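Side-chain contacts in protelomerase (Agrobacterium tumefaciens, PDB 4F43), which generates and protects the hairpin ends of the bacterium's linear chromosome, probably by cutting telomere DNA and resealing its strands: residues Asn284-Phe287 with Ala288-Gly292; Ala51-Asp54 with Ala55-Ile59; Glu311-Asp314 with Asn315-Arg319. The protein carries 1 engineered substitution. One frame throughout, in Å; residues are numbered along the deposited sequence.

All three contacts are local, each lying within one helix or at its end; none closes a long loop, and none nests with or crosses another. Contact 2 comes first along the chain, on helix 46-59, which packs beside helices 28-40 and 89-92. Contact 1 follows far downstream on helix 283-291, against helix 263-276 and strand 198-201 in the region matching the telomere resolvase catalytic family. Contact 3 is last, on helix 310-316 near the C terminus, and also leans on helix 263-276. Contacts 1 and 3 have centres about 25 Å apart; contact 2 lies on the opposite side of the chain's centre, with its centre about 42 Å from that of contact 1.

Contact 1 of 3, residues Asn284-Phe287 with Ala288-Gly292; sequences NSYF and AAILG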
loop_
_atom_site.group_PDB
_atom_site.type_symbol
_atom_site.label_atom_id
_atom_site.label_comp_id
_atom_site.label_asym_id
_atom_site.label_seq_id
_atom_site.Cartn_x
_atom_site.Cartn_y
_atom_site.Cartn_z
ATOM N N ASN A 284 -6.511 12.328 -14.568
ATOM C CA ASN A 284 -6.745 12.247 -13.132
ATOM C C ASN A 284 -8.038 11.507 -12.804
ATOM O O ASN A 284 -8.092 10.715 -11.862
ATOM C CB ASN A 284 -6.777 13.648 -12.511
ATOM C CG ASN A 284 -5.525 14.451 -12.814
ATOM O OD1 ASN A 284 -5.510 15.278 -13.726
ATOM N ND2 ASN A 284 -4.467 14.211 -12.049
ATOM N N SER A 285 -9.071 11.763 -13.600
ATOM C CA SER A 285 -10.374 11.151 -13.379
ATOM C C SER A 285 -10.328 9.646 -13.625
ATOM O O SER A 285 -10.841 8.864 -12.823
ATOM C CB SER A 285 -11.433 11.802 -14.267
ATOM O OG SER A 285 -12.731 11.348 -13.923
ATOM N N TYR A 286 -9.712 9.249 -14.733
ATOM C CA TYR A 286 -9.598 7.841 -15.083
ATOM C C TYR A 286 -8.741 7.107 -14.060
ATOM O O TYR A 286 -9.069 5.992 -13.646
ATOM C CB TYR A 286 -9.014 7.680 -16.487
ATOM C CG TYR A 286 -9.085 6.266 -17.011
ATOM C CD1 TYR A 286 -10.304 5.688 -17.339
ATOM C CD2 TYR A 286 -7.934 5.510 -17.182
ATOM C CE1 TYR A 286 -10.376 4.395 -17.818
ATOM C CE2 TYR A 286 -7.997 4.216 -17.663
ATOM C CZ TYR A 286 -9.220 3.665 -17.978
ATOM O OH TYR A 286 -9.290 2.377 -18.456
ATOM N N PHE A 287 -7.646 7.746 -13.654
ATOM C CA PHE A 287 -6.778 7.197 -12.619
ATOM C C PHE A 287 -7.554 6.962 -11.331
ATOM O O PHE A 287 -7.505 5.876 -10.757
ATOM C CB PHE A 287 -5.597 8.134 -12.359
ATOM C CG PHE A 287 -4.416 7.881 -13.249
ATOM C CD1 PHE A 287 -4.586 7.657 -14.605
ATOM C CD2 PHE A 287 -3.134 7.877 -12.731
ATOM C CE1 PHE A 287 -3.500 7.424 -15.425
ATOM C CE2 PHE A 287 -2.043 7.648 -13.545
ATOM C CZ PHE A 287 -2.227 7.421 -14.895
ATOM N N ALA A 288 -8.285 7.982 -10.892
ATOM C CA ALA A 288 -9.086 7.884 -9.678
ATOM C C ALA A 288 -10.152 6.796 -9.797
ATOM O O ALA A 288 -10.490 6.138 -8.813
ATOM C CB ALA A 288 -9.730 9.223 -9.361
ATOM N N ALA A 289 -10.669 6.609 -11.007
ATOM C CA ALA A 289 -11.721 5.628 -11.248
ATOM C C ALA A 289 -11.200 4.196 -11.173
ATOM O O ALA A 289 -11.795 3.344 -10.514
ATOM C CB ALA A 289 -12.379 5.881 -12.598
ATOM N N ILE A 290 -10.086 3.939 -11.850
ATOM C CA ILE A 290 -9.547 2.586 -11.939
ATOM C C ILE A 290 -8.747 2.182 -10.702
ATOM O O ILE A 290 -8.618 0.996 -10.401
ATOM C CB ILE A 290 -8.677 2.421 -13.197
ATOM C CG1 ILE A 290 -7.454 3.342 -13.120
ATOM C CG2 ILE A 290 -9.503 2.695 -14.448
ATOM C CD1 ILE A 290 -6.766 3.574 -14.446
ATOM N N LEU A 291 -8.213 3.167 -9.985
ATOM C CA LEU A 291 -7.426 2.886 -8.789
ATOM C C LEU A 291 -8.292 2.858 -7.532
ATOM O O LEU A 291 -7.845 2.424 -6.469
ATOM C CB LEU A 291 -6.294 3.905 -8.634
ATOM C CG LEU A 291 -5.211 3.900 -9.718
ATOM C CD1 LEU A 291 -4.215 5.022 -9.483
ATOM C CD2 LEU A 291 -4.503 2.557 -9.764
ATOM N N GLY A 292 -9.529 3.326 -7.658
ATOM C CA GLY A 292 -10.465 3.319 -6.549
ATOM C C GLY A 292 -10.052 4.254 -5.430
ATOM O O GLY A 292 -9.443 3.832 -4.446
#
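Four successive i to i+4 backbone hydrogen bonds join Asn284-Phe287 to Ala288-Leu291, the amides of Ala288, Ala289, Ile290 and Leu291 answering the carbonyls of Asn284, Ser285, Tyr286 and Phe287. This is nearly the whole of helix 283-291, down to its C-terminal end, within the range matching the telomere resolvase catalytic family, and it comes to about 4 Å, nearest atoms, from the bound hairpin DNA. The main side-chain contact is a CH-pi pair one turn apart. Tyr286 sends CG anti to its own backbone N (chi1 -170°), which swings the ring out from the helix and slightly toward its C-terminal end, where Ile290 can reach over one face. There Ile290 CG2 sits 3.8 Å from the centroid of the Tyr286 ring, 16° off the ring normal. The other branch of the isoleucine serves the same ring near its border, with Ile290 CD1 3.5 Å from Tyr286 CE2. Between these two methyls Ile290 CG1 folds back over the preceding turn and packs 3.1 Å from Tyr286 O. Pro201 touches both Tyr286 and Ile290, while Tyr273 and Phe276 of helix 263-276 border the tyrosine, tying strand and helix to this pair.

Phe287 and Leu291, both buried, repeat the spacing more loosely. Leu291 CB lies 3.1 Å from Phe287 O, and Leu291 CD1 approaches Phe287 CB only to 4.5 Å. Phe287 itself packs on Ala269 and Tyr273.

The helix then stops. Gly292 turns to a positive phi of 67°, and the last helical carbonyls are taken up from elsewhere: Ile290 O accepts from Arg153 NH1, and Leu291 O from Gln183 NE2. One fading helical bond remains, a weak one of 3.2 Å from Gly292 N to Ala288 O.

Contact 2 of 3, residues Ala51-Asp54 with Ala55-Ile59; sequences ALWD and AEIAI
Trp53 and Ile57, one turn apart on helix 46-59, form an i to i+4 CH-pi contact on the face turned to helix 89-92. Ile57 CG1 stands over the five-membered ring of Trp53, 3.7 Å from its centroid and 24° off the normal. Ile57 CD1 continues across the indole to the six-membered ring, reaching Trp53 CZ2 at 3.5 Å. CG anti to the backbone N (chi1 -179°) places the indole of Trp53 beside Ile57; Met89 and Ile92 of helix 89-92 pack against Trp53.

A slighter apolar contact comes from Glu56 CB, which approaches Trp53 CE3 obliquely at 4.3 Å. Leu52 packs on Phe36 and Met40 of helix 28-40.

Among polar groups, the amides of Ala55, Glu56, Ile57 and Ala58 hydrogen-bond to the carbonyls four residues earlier. Glu56 bends at chi2 (66°), and its buried OE1 is gripped twice, by a salt bridge to Arg32 NE and a hydrogen bond with Tyr75 OH, linking three helices. Asp54 instead uses OD2 for Gln50 NE2, one turn back, while its backbone O accepts from Ala58 N at 2.9 Å.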
loop_
_atom_site.group_PDB
_atom_site.type_symbol
_atom_site.label_atom_id
_atom_site.label_comp_id
_atom_site.label_asym_id
_atom_site.label_seq_id
_atom_site.Cartn_x
_atom_site.Cartn_y
_atom_site.Cartn_z
ATOM N N ALA A 51 4.175 14.804 30.809
ATOM C CA ALA A 51 5.575 14.534 31.123
ATOM C C ALA A 51 6.032 13.218 30.500
ATOM O O ALA A 51 7.120 13.130 29.925
ATOM C CB ALA A 51 5.786 14.512 32.628
ATOM N N LEU A 52 5.186 12.199 30.627
ATOM C CA LEU A 52 5.463 10.882 30.069
ATOM C C LEU A 52 5.660 10.982 28.560
ATOM O O LEU A 52 6.631 10.452 28.011
ATOM C CB LEU A 52 4.311 9.925 30.392
ATOM C CG LEU A 52 4.515 8.426 30.161
ATOM C CD1 LEU A 52 5.638 7.893 31.037
ATOM C CD2 LEU A 52 3.221 7.665 30.423
ATOM N N TRP A 53 4.743 11.681 27.899
ATOM C CA TRP A 53 4.820 11.855 26.454
ATOM C C TRP A 53 6.002 12.730 26.044
ATOM O O TRP A 53 6.562 12.555 24.965
ATOM C CB TRP A 53 3.516 12.437 25.905
ATOM C CG TRP A 53 3.531 12.622 24.420
ATOM C CD1 TRP A 53 3.479 13.803 23.738
ATOM C CD2 TRP A 53 3.622 11.591 23.429
ATOM N NE1 TRP A 53 3.523 13.570 22.384
ATOM C CE2 TRP A 53 3.614 12.220 22.168
ATOM C CE3 TRP A 53 3.709 10.196 23.486
ATOM C CZ2 TRP A 53 3.684 11.501 20.975
ATOM C CZ3 TRP A 53 3.781 9.485 22.301
ATOM C CH2 TRP A 53 3.769 10.138 21.062
ATOM N N ASP A 54 6.376 13.671 26.905
ATOM C CA ASP A 54 7.525 14.530 26.640
ATOM C C ASP A 54 8.818 13.728 26.688
ATOM O O ASP A 54 9.708 13.925 25.861
ATOM C CB ASP A 54 7.581 15.697 27.628
ATOM C CG ASP A 54 6.638 16.823 27.255
ATOM O OD1 ASP A 54 6.829 17.949 27.760
ATOM O OD2 ASP A 54 5.710 16.583 26.453
ATOM N N ALA A 55 8.916 12.823 27.655
ATOM C CA ALA A 55 10.077 11.947 27.752
ATOM C C ALA A 55 10.118 10.987 26.565
ATOM O O ALA A 55 11.156 10.831 25.911
ATOM C CB ALA A 55 10.054 11.177 29.064
ATOM N N GLU A 56 8.977 10.360 26.286
ATOM C CA GLU A 56 8.876 9.399 25.190
ATOM C C GLU A 56 9.230 10.040 23.849
ATOM O O GLU A 56 9.863 9.413 23.000
ATOM C CB GLU A 56 7.471 8.797 25.133
ATOM C CG GLU A 56 7.443 7.354 24.659
ATOM C CD GLU A 56 8.123 6.414 25.634
ATOM O OE1 GLU A 56 8.677 5.388 25.188
ATOM O OE2 GLU A 56 8.095 6.697 26.852
ATOM N N ILE A 57 8.817 11.291 23.667
ATOM C CA ILE A 57 9.171 12.058 22.479
ATOM C C ILE A 57 10.661 12.376 22.485
ATOM O O ILE A 57 11.334 12.286 21.456
ATOM C CB ILE A 57 8.354 13.367 22.388
ATOM C CG1 ILE A 57 6.965 13.087 21.821
ATOM C CG2 ILE A 57 9.062 14.393 21.516
ATOM C CD1 ILE A 57 6.982 12.595 20.389
ATOM N N ALA A 58 11.173 12.729 23.661
ATOM C CA ALA A 58 12.585 13.048 23.823
ATOM C C ALA A 58 13.473 11.863 23.455
ATOM O O ALA A 58 14.620 12.047 23.047
ATOM C CB ALA A 58 12.870 13.506 25.246
ATOM N N ILE A 59 12.940 10.652 23.603
ATOM C CA ILE A 59 13.671 9.447 23.213
ATOM C C ILE A 59 14.037 9.456 21.728
ATOM O O ILE A 59 15.196 9.663 21.369
ATOM C CB ILE A 59 12.873 8.165 23.526
ATOM C CG1 ILE A 59 12.541 8.095 25.016
ATOM C CG2 ILE A 59 13.658 6.932 23.104
ATOM C CD1 ILE A 59 13.758 8.068 25.910
#

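Contact 3 of 3, residues Glu311-Asp314 with Asn315-Arg319; sequences EDRD and NALAR
Leu317 folds back over Arg313 near the C-terminal end of helix 310-316, a surface site near the chain's end where regular i to i+4 bonding gives way to tighter turns. Its CB lies 3.4 Å from Asp314 O. CG, anti to the leucine's own carbonyl carbon (chi1 -68°), leans over the preceding turn and comes within 3.3 Å of Arg313 O. At the tip, Leu317 CD1 meets the aliphatic part of the arginine, 4.1 Å from Arg313 CD, in a light apolar contact between two crossing side chains.

The backbone bonding changes here from i to i+4 toward i to i+3. Asn315 N bonds to Glu311 O almost straight, with an N-H...O angle of 175°, and Ala316 N bonds to Asp312 O in the same helical pattern. Leu317 N departs from it: its main acceptor is Asp314 O, three residues back, at 2.9 Å, with a weak second reach of 3.5 Å to Arg313 O. The main bond is bent and comes from above the Asp314 carbonyl plane rather than along a lone pair. Ala318 N makes a further weak three-residue bond to Asn315 O.

Away from the leucine, Arg313 bends at chi2 and chi3, and this turns NE back toward the next residue. The helix is tied to the rest of the fold at its start, where Glu311 and Asp312 touch His274 of helix 263-276 and Glu311 OE2 hydrogen-bonds with Tyr124 OH. Arg313 NE makes a salt bridge of 3.2 Å to Asp314 OD1, which it meets 53° out of the carboxylate plane.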
loop_
_atom_site.group_PDB
_atom_site.type_symbol
_atom_site.label_atom_id
_atom_site.label_comp_id
_atom_site.label_asym_id
_atom_site.label_seq_id
_atom_site.Cartn_x
_atom_site.Cartn_y
_atom_site.Cartn_z
ATOM N N GLU A 311 5.896 5.567 -27.082
ATOM C CA GLU A 311 5.147 6.058 -28.235
ATOM C C GLU A 311 4.719 7.512 -28.059
ATOM O O GLU A 311 4.754 8.296 -29.011
ATOM C CB GLU A 311 3.933 5.169 -28.518
ATOM C CG GLU A 311 3.262 4.600 -27.279
ATOM C CD GLU A 311 3.517 3.112 -27.115
ATOM O OE1 GLU A 311 4.689 2.692 -27.209
ATOM O OE2 GLU A 311 2.542 2.359 -26.904
ATOM N N ASP A 312 4.317 7.868 -26.844
ATOM C CA ASP A 312 3.958 9.245 -26.533
ATOM C C ASP A 312 5.182 10.140 -26.668
ATOM O O ASP A 312 5.113 11.221 -27.252
ATOM C CB ASP A 312 3.384 9.349 -25.119
ATOM C CG ASP A 312 2.145 8.496 -24.928
ATOM O OD1 ASP A 312 1.490 8.163 -25.937
ATOM O OD2 ASP A 312 1.827 8.158 -23.768
ATOM N N ARG A 313 6.302 9.668 -26.127
ATOM C CA ARG A 313 7.580 10.359 -26.234
ATOM C C ARG A 313 7.941 10.569 -27.700
ATOM O O ARG A 313 8.520 11.590 -28.067
ATOM C CB ARG A 313 8.673 9.552 -25.523
ATOM C CG ARG A 313 10.020 10.257 -25.358
ATOM C CD ARG A 313 10.945 10.010 -26.545
ATOM N NE ARG A 313 10.842 8.641 -27.045
ATOM C CZ ARG A 313 11.631 7.641 -26.665
ATOM N NH1 ARG A 313 12.593 7.851 -25.779
ATOM N NH2 ARG A 313 11.459 6.429 -27.175
ATOM N N ASP A 314 7.591 9.595 -28.534
ATOM C CA ASP A 314 7.876 9.665 -29.961
ATOM C C ASP A 314 7.013 10.707 -30.666
ATOM O O ASP A 314 7.536 11.655 -31.253
ATOM C CB ASP A 314 7.691 8.295 -30.619
ATOM C CG ASP A 314 8.818 7.336 -30.290
ATOM O OD1 ASP A 314 9.925 7.809 -29.957
ATOM O OD2 ASP A 314 8.601 6.108 -30.368
ATOM N N ASN A 315 5.696 10.536 -30.606
ATOM C CA ASN A 315 4.794 11.441 -31.315
ATOM C C ASN A 315 4.721 12.846 -30.711
ATOM O O ASN A 315 4.139 13.753 -31.307
ATOM C CB ASN A 315 3.396 10.828 -31.479
ATOM C CG ASN A 315 2.728 10.512 -30.152
ATOM O OD1 ASN A 315 2.682 11.345 -29.247
ATOM N ND2 ASN A 315 2.203 9.297 -30.033
ATOM N N ALA A 316 5.304 13.022 -29.529
ATOM C CA ALA A 316 5.449 14.357 -28.957
ATOM C C ALA A 316 6.629 15.061 -29.616
ATOM O O ALA A 316 6.671 16.289 -29.695
ATOM C CB ALA A 316 5.642 14.285 -27.455
ATOM N N LEU A 317 7.587 14.268 -30.084
ATOM C CA LEU A 317 8.732 14.793 -30.816
ATOM C C LEU A 317 8.413 14.890 -32.303
ATOM O O LEU A 317 9.227 15.372 -33.092
ATOM C CB LEU A 317 9.967 13.919 -30.592
ATOM C CG LEU A 317 10.558 13.943 -29.181
ATOM C CD1 LEU A 317 11.804 13.073 -29.103
ATOM C CD2 LEU A 317 10.867 15.371 -28.761
ATOM N N ALA A 318 7.224 14.429 -32.676
ATOM C CA ALA A 318 6.752 14.535 -34.053
ATOM C C ALA A 318 6.393 15.983 -34.367
ATOM O O ALA A 318 6.247 16.365 -35.527
ATOM C CB ALA A 318 5.554 13.627 -34.277
ATOM N N ARG A 319 6.245 16.781 -33.314
ATOM C CA ARG A 319 6.029 18.214 -33.455
ATOM C C ARG A 319 7.366 18.941 -33.520
ATOM O O ARG A 319 7.700 19.732 -32.637
ATOM C CB ARG A 319 5.192 18.749 -32.290
ATOM C CG ARG A 319 3.744 18.288 -32.305
ATOM C CD ARG A 319 3.402 17.448 -31.085
ATOM N NE ARG A 319 3.537 18.197 -29.841
ATOM C CZ ARG A 319 3.098 17.771 -28.661
ATOM N NH1 ARG A 319 2.488 16.597 -28.565
ATOM N NH2 ARG A 319 3.264 18.518 -27.578
#